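Local coordinates for HEPN domain-containing protein (Sulfolobus tokodaii, PDB 1WOL) that is of unknown function but belongs to the HEPN family, an all-helical domain whose clan also contains the helical C-terminal domains of certain nucleotidyltransferases, at residues 13-16 / 17-21; 34-37 / 38-41; 20-24 / 25-29. One frame throughout, in Å; residues are numbered along the deposited sequence.

How the interactions relate
The three contacts come along one helical hairpin in the order 1, 3, 2. Interaction 1 lies in the second half of helix 4-23, interaction 3 is the turn from that helix into helix 27-48, and interaction 2 sits midway along helix 27-48. Interactions 1 and 3 share Tyr20 and Ala21, with centres about 8 Å apart. Interactions 1 and 2, with centres about 11 Å apart, touch across the hairpin: Asp14 OD2 is 3.4 Å from Gln36 CB, and Leu15 CB is 4.0 Å from Cys37 SG. Interactions 2 and 3, about 16 Å apart between centres, do not touch. Interactions 1 and 3 lie at the surface, interaction 2 in the core of the HEPN fold.

Interaction 1 of 3, residues 13-16 / 17-21; sequences RDLE and EARYA
The Arg19 guanidinium receives a methyl group of Leu15 on one face: CD1 lies 4.0 Å above the plane, displaced toward the rim, and its nearest guanidinium atom is Arg19 NE at 4.2 Å. Arg19 reaches this position on a chain extended from CG to NE, whose CG first passes 3.5 Å from Leu15 O. The second guanidinium, that of Arg13, meets the Glu17 carboxylate obliquely, neither squarely over a face nor at an edge, the two planes standing 70° apart. Its NE to Glu17 OE2 separation of 4.0 Å makes this a long salt bridge, and the carboxylate lies closer to the aliphatic part of Arg13, CG to OE2 being 3.5 Å. With CG anti to the carbonyl carbon (chi1 -76°), the extended Glu17 chain runs back along the helix, CG resting 3.2 Å from Arg13 O. There its other oxygen, OE1, comes within 3.8 Å of Asp14 OD1, a like-charge approach which the long bridge to Arg13 may offset only in part.

Beneath the side chains, four successive i to i+4 backbone bonds join the segments. Arg19 N to Leu15 O (3.0 Å) is nearly straight, with an N-H...O angle of 170°; the other three donors are Glu17, Ala18 and Tyr20. Leu15 also packs on Ile107, Ile111 and Leu114 of helix 100-120, while Ala18 meets Leu33 of helix 27-48. The backbone bonds mark a regular alpha-helix; with Leu15 and Ala18 laid against the helical bundle of the HEPN domain and charged groups at the surface, it is amphipathic.

Interaction 2 of 3, residues 34-37 / 38-41; sequences SQQC and AEKA
Ala38 N donates to Ser34 O at 3.0 Å, the first of four consecutive i to i+4 bonds that define this part of helix 27-48, a central alpha-helix of the HEPN bundle. The following donors, Glu39, Lys40 and Ala41, reach Gln35 O, Gln36 O and Cys37 O over 2.9 to 3.0 Å. All four N-H...O angles lie between 166° and 170°, evidence that the helix is regular here.

Among the polar side chains, Gln35 and Glu39 converge one turn apart, the amide and carboxylate planes inclined by 34°. Gln36 points the same way as Glu39 on the neighbouring side, so the carboxylate end lies close to two amide groups. The charged partner of Glu39 is one turn further on: its OE2 forms a salt bridge with Lys43 NZ, which would probably help keep the largely buried acid ionised. Ser34 turns its hydroxyl back into its own helix and is hydrogen-bonded to Ala30 O.

Lys40 and Gln36 run alongside each other in the same direction. Nearly eclipsed at chi2 (21°), Lys40 bends its chain back over the preceding turn, with CD 3.6 Å from Gln36 O; this departure from a staggered torsion suggests some strain. The lysine also touches Gln10 of helix 4-23.

Apolar packing belongs to the buried sides. Ala38 rests against Ile58 and Leu76, while Cys37 packs on Ala110 of helix 100-120. Locally the two alanines lie near carbonyl oxygens of the previous turn: Ala38 CB is 3.7 Å from Ser34 O, and Ala41 CB is 3.5 Å from Cys37 O.

Interaction 3 of 3, residues 20-24 / 25-29; sequences YAKSG and GYYEL. With TBU (tertiary-butyl alcohol), chain B.
Tyr26 and Ala21 close a Schellman motif at the end of helix 4-23, with Tyr26 N donating to Ala21 O at 2.9 Å and Gly25 N donating to Lys22 O at the same distance. Gly25 has a phi of +87°, the positive value this motif requires and one that glycine readily adopts. Tyr26 then takes the N-cap position of helix 27-48.

Followed outward, Tyr26 begins with CB 3.6 Å from Ala21 O. Its CG stands anti to the carbonyl carbon (chi1 -55°), which folds the ring back toward the turn. The carbonyl oxygen of Gly24 thus lies over the centre of one ring face, 3.5 Å above the plane, with CD1, CE1 and CZ all close to it. At the tip, OH shares a hydrogen bond with a water, which donates to Gly24 O and so spans turn and ring.

Tyr27 repeats this in part: Gly25 O sits over the centre of its ring, but the water bound to its OH, in the ring plane at the edge, leads to Lys22 O, which CE2 also approaches. Lys22 itself extends away to a salt bridge with Asp104 of helix 100-120, whose Ala103 touches Tyr27.

Inside the hairpin, Ala21 CB packs against Leu29, 3.8 Å from CG. Beyond this leucine a tertiary-butyl alcohol molecule is bound, in a pocket completed by Phe32. The alcohol's methyl carbon C2 lies 4.0 Å from Leu29 CA and 3.8 Å from Glu28 CG.

Interaction 1 of 3, residues 13-16 / 17-21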
ATOM      1  N   ARG A  13       8.492  -5.966  -5.042  1.00 14.16           N
ATOM      2  CA  ARG A  13       7.883  -7.034  -5.888  1.00 13.60           C
ATOM      3  C   ARG A  13       6.349  -6.810  -5.939  1.00 14.10           C
ATOM      4  O   ARG A  13       5.736  -7.083  -7.011  1.00 12.65           O
ATOM      5  CB  ARG A  13       8.157  -8.408  -5.113  1.00 14.72           C
ATOM      6  CG  ARG A  13       7.686  -9.667  -5.984  1.00 14.76           C
ATOM      7  CD  ARG A  13       8.682  -9.757  -7.210  1.00 19.73           C
ATOM      8  NE  ARG A  13       8.524 -11.108  -7.772  1.00 30.27           N
ATOM      9  CZ  ARG A  13       9.368 -11.552  -8.622  1.00 24.29           C
ATOM     10  NH1 ARG A  13      10.473 -10.713  -8.933  1.00 34.10           N
ATOM     11  NH2 ARG A  13       9.092 -12.665  -9.294  1.00 29.38           N
ATOM     12  N   ASP A  14       5.739  -6.389  -4.840  1.00 11.92           N
ATOM     13  CA  ASP A  14       4.297  -6.107  -4.819  1.00 12.47           C
ATOM     14  C   ASP A  14       4.009  -4.995  -5.864  1.00 12.61           C
ATOM     15  O   ASP A  14       2.977  -5.034  -6.536  1.00 13.13           O
ATOM     16  CB  ASP A  14       3.843  -5.635  -3.411  1.00 13.98           C
ATOM     17  CG  ASP A  14       3.839  -6.764  -2.401  1.00 18.47           C
ATOM     18  OD1 ASP A  14       3.827  -7.888  -2.875  1.00 20.32           O
ATOM     19  OD2 ASP A  14       3.792  -6.479  -1.206  1.00 15.39           O
ATOM     20  N   LEU A  15       4.856  -3.918  -5.954  1.00 13.25           N
ATOM     21  CA  LEU A  15       4.662  -2.856  -6.986  1.00 11.68           C
ATOM     22  C   LEU A  15       4.755  -3.437  -8.356  1.00 14.12           C
ATOM     23  O   LEU A  15       3.938  -3.136  -9.238  1.00 12.94           O
ATOM     24  CB  LEU A  15       5.683  -1.747  -6.743  1.00 13.57           C
ATOM     25  CG  LEU A  15       5.702  -0.739  -7.831  1.00 12.73           C
ATOM     26  CD1 LEU A  15       4.384   0.049  -8.015  1.00 14.95           C
ATOM     27  CD2 LEU A  15       6.823   0.373  -7.436  1.00 12.84           C
ATOM     28  N   GLU A  16       5.758  -4.237  -8.634  1.00 12.34           N
ATOM     29  CA  GLU A  16       5.870  -4.864  -9.976  1.00 11.84           C
ATOM     30  C   GLU A  16       4.668  -5.654 -10.256  1.00 12.38           C
ATOM     31  O   GLU A  16       4.190  -5.592 -11.407  1.00 13.70           O
ATOM     32  CB  GLU A  16       7.187  -5.732  -9.970  1.00 13.74           C
ATOM     33  CG  GLU A  16       7.326  -6.453 -11.316  1.00 17.12           C
ATOM     34  CD  GLU A  16       8.662  -7.222 -11.372  1.00 21.28           C
ATOM     35  OE1 GLU A  16       9.769  -6.607 -11.049  1.00 23.30           O
ATOM     36  OE2 GLU A  16       8.642  -8.327 -11.902  1.00 18.65           O
ATOM     37  N   GLU A  17       4.182  -6.412  -9.275  1.00 13.19           N
ATOM     38  CA  GLU A  17       2.971  -7.256  -9.579  1.00 10.44           C
ATOM     39  C   GLU A  17       1.745  -6.362  -9.746  1.00 11.55           C
ATOM     40  O   GLU A  17       0.898  -6.767 -10.517  1.00 12.21           O
ATOM     41  CB  GLU A  17       2.780  -8.126  -8.336  1.00 10.87           C
ATOM     42  CG  GLU A  17       3.854  -9.283  -8.346  1.00 10.96           C
ATOM     43  CD  GLU A  17       3.795 -10.099  -7.038  1.00 13.00           C
ATOM     44  OE1 GLU A  17       3.125  -9.790  -6.090  1.00 15.33           O
ATOM     45  OE2 GLU A  17       4.617 -11.092  -6.970  1.00 13.70           O
ATOM     46  N   ALA A  18       1.679  -5.227  -9.037  1.00 12.20           N
ATOM     47  CA  ALA A  18       0.501  -4.337  -9.253  1.00 11.27           C
ATOM     48  C   ALA A  18       0.474  -3.810 -10.650  1.00 12.82           C
ATOM     49  O   ALA A  18      -0.594  -3.731 -11.246  1.00 11.47           O
ATOM     50  CB  ALA A  18       0.597  -3.174  -8.203  1.00 12.35           C
ATOM     51  N   ARG A  19       1.646  -3.367 -11.152  1.00 12.92           N
ATOM     52  CA  ARG A  19       1.658  -2.909 -12.561  1.00 11.52           C
ATOM     53  C   ARG A  19       1.290  -4.039 -13.496  1.00 12.51           C
ATOM     54  O   ARG A  19       0.549  -3.858 -14.487  1.00 13.46           O
ATOM     55  CB  ARG A  19       3.047  -2.400 -12.964  1.00 13.77           C
ATOM     56  CG  ARG A  19       3.502  -1.236 -12.167  1.00 13.75           C
ATOM     57  CD  ARG A  19       4.802  -0.789 -12.838  1.00 15.12           C
ATOM     58  NE  ARG A  19       5.625   0.107 -12.026  1.00 16.40           N
ATOM     59  CZ  ARG A  19       5.543   1.431 -11.972  1.00 18.34           C
ATOM     60  NH1 ARG A  19       4.605   2.107 -12.633  1.00 17.96           N
ATOM     61  NH2 ARG A  19       6.530   2.129 -11.337  1.00 15.83           N
ATOM     62  N   TYR A  20       1.815  -5.270 -13.222  1.00 12.25           N
ATOM     63  CA  TYR A  20       1.507  -6.401 -14.095  1.00 12.34           C
ATOM     64  C   TYR A  20      -0.054  -6.655 -14.052  1.00 11.94           C
ATOM     65  O   TYR A  20      -0.666  -6.986 -15.056  1.00 12.81           O
ATOM     66  CB  TYR A  20       2.348  -7.637 -13.565  1.00 13.04           C
ATOM     67  CG  TYR A  20       2.140  -8.830 -14.422  1.00 12.15           C
ATOM     68  CD1 TYR A  20       1.500  -9.955 -13.846  1.00 12.98           C
ATOM     69  CD2 TYR A  20       2.638  -8.919 -15.651  1.00 17.06           C
ATOM     70  CE1 TYR A  20       1.381 -11.160 -14.449  1.00 16.77           C
ATOM     71  CE2 TYR A  20       2.476 -10.203 -16.382  1.00 16.55           C
ATOM     72  CZ  TYR A  20       1.819 -11.289 -15.704  1.00 14.40           C
ATOM     73  OH  TYR A  20       1.533 -12.509 -16.362  1.00 21.64           O
ATOM     74  N   ALA A  21      -0.630  -6.601 -12.860  1.00 12.01           N
ATOM     75  CA  ALA A  21      -2.063  -6.845 -12.781  1.00 12.47           C
ATOM     76  C   ALA A  21      -2.787  -5.774 -13.562  1.00 12.90           C
ATOM     77  O   ALA A  21      -3.759  -6.084 -14.301  1.00 13.53           O
ATOM     78  CB  ALA A  21      -2.530  -6.752 -11.284  1.00 14.15           C
TER

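Interaction 2 of 3, residues 34-37 / 38-41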
ATOM      1  N   SER A  34      -1.048  -2.735  -4.456  1.00 11.57           N
ATOM      2  CA  SER A  34      -0.474  -1.387  -4.099  1.00 11.70           C
ATOM      3  C   SER A  34      -0.581  -1.180  -2.593  1.00 11.65           C
ATOM      4  O   SER A  34       0.363  -0.622  -1.991  1.00 12.36           O
ATOM      5  CB  SER A  34      -1.309  -0.272  -4.801  1.00 12.22           C
ATOM      6  OG  SER A  34      -1.089  -0.447  -6.213  1.00 12.56           O
ATOM      7  N   GLN A  35      -1.694  -1.574  -1.939  1.00 12.31           N
ATOM      8  CA  GLN A  35      -1.727  -1.448  -0.517  1.00 15.80           C
ATOM      9  C   GLN A  35      -0.717  -2.339   0.156  1.00 15.18           C
ATOM     10  O   GLN A  35      -0.041  -1.863   1.050  1.00 15.96           O
ATOM     11  CB  GLN A  35      -3.121  -1.750   0.016  1.00 19.26           C
ATOM     12  CG  GLN A  35      -3.000  -1.618   1.532  1.00 23.23           C
ATOM     13  CD  GLN A  35      -3.733  -2.461   2.356  1.00 36.22           C
ATOM     14  OE1 GLN A  35      -4.914  -2.464   2.191  1.00 38.28           O
ATOM     15  NE2 GLN A  35      -3.064  -3.120   3.456  1.00 36.26           N
ATOM     16  N   GLN A  36      -0.473  -3.560  -0.374  1.00 13.78           N
ATOM     17  CA  GLN A  36       0.561  -4.412   0.167  1.00 15.65           C
ATOM     18  C   GLN A  36       1.905  -3.796   0.038  1.00 14.63           C
ATOM     19  O   GLN A  36       2.712  -3.884   0.975  1.00 16.21           O
ATOM     20  CB  GLN A  36       0.582  -5.777  -0.508  1.00 14.92           C
ATOM     21  CG  GLN A  36      -0.705  -6.545  -0.215  1.00 17.71           C
ATOM     22  CD  GLN A  36      -0.611  -7.120   1.213  1.00 21.33           C
ATOM     23  OE1 GLN A  36      -1.592  -6.959   1.990  1.00 29.03           O
ATOM     24  NE2 GLN A  36       0.502  -7.685   1.565  1.00 22.66           N
ATOM     25  N   CYS A  37       2.226  -3.161  -1.138  1.00 13.96           N
ATOM     26  CA  CYS A  37       3.450  -2.478  -1.335  1.00 12.96           C
ATOM     27  C   CYS A  37       3.684  -1.424  -0.221  1.00 13.81           C
ATOM     28  O   CYS A  37       4.776  -1.434   0.369  1.00 15.78           O
ATOM     29  CB  CYS A  37       3.420  -1.843  -2.756  1.00 11.78           C
ATOM     30  SG  CYS A  37       4.894  -0.702  -2.971  1.00 14.69           S
ATOM     31  N   ALA A  38       2.702  -0.567  -0.040  1.00 13.82           N
ATOM     32  CA  ALA A  38       2.878   0.536   0.939  1.00 14.97           C
ATOM     33  C   ALA A  38       3.056  -0.012   2.335  1.00 17.69           C
ATOM     34  O   ALA A  38       3.941   0.470   3.077  1.00 18.56           O
ATOM     35  CB  ALA A  38       1.661   1.485   0.808  1.00 16.40           C
ATOM     36  N   GLU A  39       2.181  -0.998   2.670  1.00 16.95           N
ATOM     37  CA  GLU A  39       2.272  -1.590   4.045  1.00 18.94           C
ATOM     38  C   GLU A  39       3.670  -2.214   4.264  1.00 19.17           C
ATOM     39  O   GLU A  39       4.289  -1.986   5.320  1.00 19.84           O
ATOM     40  CB  GLU A  39       1.147  -2.669   4.229  1.00 20.46           C
ATOM     41  CG  GLU A  39       1.207  -3.163   5.755  1.00 26.37           C
ATOM     42  CD  GLU A  39       0.423  -4.419   6.020  1.00 35.54           C
ATOM     43  OE1 GLU A  39      -0.497  -4.792   5.234  1.00 38.63           O
ATOM     44  OE2 GLU A  39       0.747  -5.031   7.086  1.00 38.91           O
ATOM     45  N   LYS A  40       4.232  -2.988   3.357  1.00 16.50           N
ATOM     46  CA  LYS A  40       5.534  -3.574   3.525  1.00 16.33           C
ATOM     47  C   LYS A  40       6.625  -2.517   3.626  1.00 18.89           C
ATOM     48  O   LYS A  40       7.555  -2.629   4.443  1.00 19.42           O
ATOM     49  CB  LYS A  40       5.808  -4.602   2.445  1.00 18.28           C
ATOM     50  CG  LYS A  40       5.074  -6.035   2.564  1.00 18.43           C
ATOM     51  CD  LYS A  40       3.824  -6.277   3.368  1.00 23.51           C
ATOM     52  CE  LYS A  40       3.475  -7.738   3.370  1.00 24.46           C
ATOM     53  NZ  LYS A  40       2.359  -7.805   4.265  1.00 28.46           N
ATOM     54  N   ALA A  41       6.573  -1.503   2.783  1.00 16.14           N
ATOM     55  CA  ALA A  41       7.567  -0.405   2.865  1.00 15.71           C
ATOM     56  C   ALA A  41       7.532   0.296   4.211  1.00 15.76           C
ATOM     57  O   ALA A  41       8.618   0.485   4.714  1.00 17.88           O
ATOM     58  CB  ALA A  41       7.194   0.604   1.756  1.00 15.29           C
TER

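Interaction 3 of 3, residues 20-24 / 25-29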
ATOM      1  N   TYR A  20       1.815  -5.270 -13.222  1.00 12.25           N
ATOM      2  CA  TYR A  20       1.507  -6.401 -14.095  1.00 12.34           C
ATOM      3  C   TYR A  20      -0.054  -6.655 -14.052  1.00 11.94           C
ATOM      4  O   TYR A  20      -0.666  -6.986 -15.056  1.00 12.81           O
ATOM      5  CB  TYR A  20       2.348  -7.637 -13.565  1.00 13.04           C
ATOM      6  CG  TYR A  20       2.140  -8.830 -14.422  1.00 12.15           C
ATOM      7  CD1 TYR A  20       1.500  -9.955 -13.846  1.00 12.98           C
ATOM      8  CD2 TYR A  20       2.638  -8.919 -15.651  1.00 17.06           C
ATOM      9  CE1 TYR A  20       1.381 -11.160 -14.449  1.00 16.77           C
ATOM     10  CE2 TYR A  20       2.476 -10.203 -16.382  1.00 16.55           C
ATOM     11  CZ  TYR A  20       1.819 -11.289 -15.704  1.00 14.40           C
ATOM     12  OH  TYR A  20       1.533 -12.509 -16.362  1.00 21.64           O
ATOM     13  N   ALA A  21      -0.630  -6.601 -12.860  1.00 12.01           N
ATOM     14  CA  ALA A  21      -2.063  -6.845 -12.781  1.00 12.47           C
ATOM     15  C   ALA A  21      -2.787  -5.774 -13.562  1.00 12.90           C
ATOM     16  O   ALA A  21      -3.759  -6.084 -14.301  1.00 13.53           O
ATOM     17  CB  ALA A  21      -2.530  -6.752 -11.284  1.00 14.15           C
ATOM     18  N   LYS A  22      -2.374  -4.523 -13.480  1.00 11.51           N
ATOM     19  CA  LYS A  22      -3.110  -3.440 -14.287  1.00 13.10           C
ATOM     20  C   LYS A  22      -2.979  -3.789 -15.757  1.00 14.22           C
ATOM     21  O   LYS A  22      -3.953  -3.641 -16.522  1.00 16.17           O
ATOM     22  CB  LYS A  22      -2.449  -2.092 -13.928  1.00 11.73           C
ATOM     23  CG  LYS A  22      -2.955  -1.060 -14.963  1.00 14.47           C
ATOM     24  CD  LYS A  22      -2.273   0.255 -14.753  1.00 18.81           C
ATOM     25  CE  LYS A  22      -2.623   1.072 -16.093  1.00 17.83           C
ATOM     26  NZ  LYS A  22      -2.081   2.421 -16.104  1.00 18.91           N
ATOM     27  N   SER A  23      -1.804  -4.242 -16.191  1.00 14.34           N
ATOM     28  CA  SER A  23      -1.649  -4.596 -17.640  1.00 16.38           C
ATOM     29  C   SER A  23      -2.542  -5.640 -18.080  1.00 18.07           C
ATOM     30  O   SER A  23      -2.974  -5.654 -19.257  1.00 22.74           O
ATOM     31  CB  SER A  23      -0.170  -4.989 -17.827  1.00 18.64           C
ATOM     32  OG  SER A  23       0.093  -5.266 -19.205  1.00 29.72           O
ATOM     33  N   GLY A  24      -2.946  -6.525 -17.206  1.00 14.96           N
ATOM     34  CA  GLY A  24      -3.883  -7.581 -17.543  1.00 15.90           C
ATOM     35  C   GLY A  24      -5.396  -7.213 -17.418  1.00 14.28           C
ATOM     36  O   GLY A  24      -6.299  -8.040 -17.652  1.00 19.42           O
ATOM     37  N   GLY A  25      -5.635  -5.966 -16.966  1.00 14.12           N
ATOM     38  CA  GLY A  25      -7.001  -5.497 -16.717  1.00 14.89           C
ATOM     39  C   GLY A  25      -7.500  -5.825 -15.324  1.00 14.47           C
ATOM     40  O   GLY A  25      -8.742  -5.665 -14.986  1.00 16.64           O
ATOM     41  N   TYR A  26      -6.621  -6.251 -14.414  1.00 12.65           N
ATOM     42  CA  TYR A  26      -7.085  -6.710 -13.119  1.00 10.71           C
ATOM     43  C   TYR A  26      -6.966  -5.646 -12.087  1.00 12.43           C
ATOM     44  O   TYR A  26      -6.046  -5.624 -11.245  1.00 12.49           O
ATOM     45  CB  TYR A  26      -6.337  -7.997 -12.707  1.00 12.80           C
ATOM     46  CG  TYR A  26      -6.437  -9.118 -13.744  1.00 13.20           C
ATOM     47  CD1 TYR A  26      -5.275  -9.574 -14.389  1.00 15.01           C
ATOM     48  CD2 TYR A  26      -7.636  -9.657 -14.043  1.00 14.39           C
ATOM     49  CE1 TYR A  26      -5.359 -10.653 -15.362  1.00 15.54           C
ATOM     50  CE2 TYR A  26      -7.773 -10.686 -15.033  1.00 15.18           C
ATOM     51  CZ  TYR A  26      -6.588 -11.138 -15.640  1.00 15.22           C
ATOM     52  OH  TYR A  26      -6.677 -12.119 -16.654  1.00 16.27           O
ATOM     53  N   TYR A  27      -7.886  -4.688 -12.216  1.00 13.16           N
ATOM     54  CA  TYR A  27      -7.679  -3.438 -11.422  1.00 12.39           C
ATOM     55  C   TYR A  27      -7.869  -3.565  -9.953  1.00 12.39           C
ATOM     56  O   TYR A  27      -7.133  -2.864  -9.186  1.00 13.94           O
ATOM     57  CB  TYR A  27      -8.605  -2.302 -12.042  1.00 14.50           C
ATOM     58  CG  TYR A  27      -8.359  -2.137 -13.505  1.00 13.72           C
ATOM     59  CD1 TYR A  27      -9.484  -2.089 -14.401  1.00 15.24           C
ATOM     60  CD2 TYR A  27      -7.099  -2.031 -14.077  1.00 14.54           C
ATOM     61  CE1 TYR A  27      -9.331  -1.942 -15.770  1.00 14.69           C
ATOM     62  CE2 TYR A  27      -6.932  -1.955 -15.475  1.00 16.73           C
ATOM     63  CZ  TYR A  27      -8.089  -1.891 -16.314  1.00 15.91           C
ATOM     64  OH  TYR A  27      -7.874  -1.712 -17.684  1.00 19.96           O
ATOM     65  N   GLU A  28      -8.804  -4.411  -9.484  1.00 12.76           N
ATOM     66  CA  GLU A  28      -8.898  -4.578  -8.070  1.00 13.60           C
ATOM     67  C   GLU A  28      -7.648  -5.225  -7.464  1.00 12.03           C
ATOM     68  O   GLU A  28      -7.221  -4.930  -6.346  1.00 13.70           O
ATOM     69  CB  GLU A  28     -10.160  -5.395  -7.753  1.00 14.06           C
ATOM     70  CG  GLU A  28      -9.992  -6.990  -7.699  1.00 13.65           C
ATOM     71  CD  GLU A  28      -9.622  -7.619  -9.037  1.00 14.35           C
ATOM     72  OE1 GLU A  28      -9.691  -8.913  -8.967  1.00 17.47           O
ATOM     73  OE2 GLU A  28      -9.350  -6.996 -10.037  1.00 17.29           O
ATOM     74  N   LEU A  29      -7.037  -6.122  -8.270  1.00 11.34           N
ATOM     75  CA  LEU A  29      -5.775  -6.749  -7.848  1.00 11.23           C
ATOM     76  C   LEU A  29      -4.662  -5.689  -7.784  1.00 11.07           C
ATOM     77  O   LEU A  29      -3.874  -5.772  -6.884  1.00 11.46           O
ATOM     78  CB  LEU A  29      -5.511  -7.906  -8.845  1.00 12.09           C
ATOM     79  CG  LEU A  29      -4.210  -8.722  -8.472  1.00 12.64           C
ATOM     80  CD1 LEU A  29      -4.221  -9.246  -7.072  1.00 12.90           C
ATOM     81  CD2 LEU A  29      -4.031  -9.807  -9.540  1.00 13.12           C
TER
HETATM   82  O   TBU B 123      -7.663 -11.069  -4.604  1.00 31.98           O
HETATM   83  C   TBU B 123      -8.372  -9.848  -4.228  1.00 27.55           C
HETATM   84  C1  TBU B 123      -9.825 -10.125  -4.582  1.00 21.27           C
HETATM   85  C2  TBU B 123      -7.812  -8.624  -5.029  1.00 28.44           C
HETATM   86  C3  TBU B 123      -8.138  -9.644  -2.796  1.00 29.69           C
HETATM   87  O   HOH W   1      -5.333  -1.717 -18.518  1.00 38.64           O
HETATM   88  O   HOH W   2      -5.730 -10.475 -19.092  1.00 31.22           O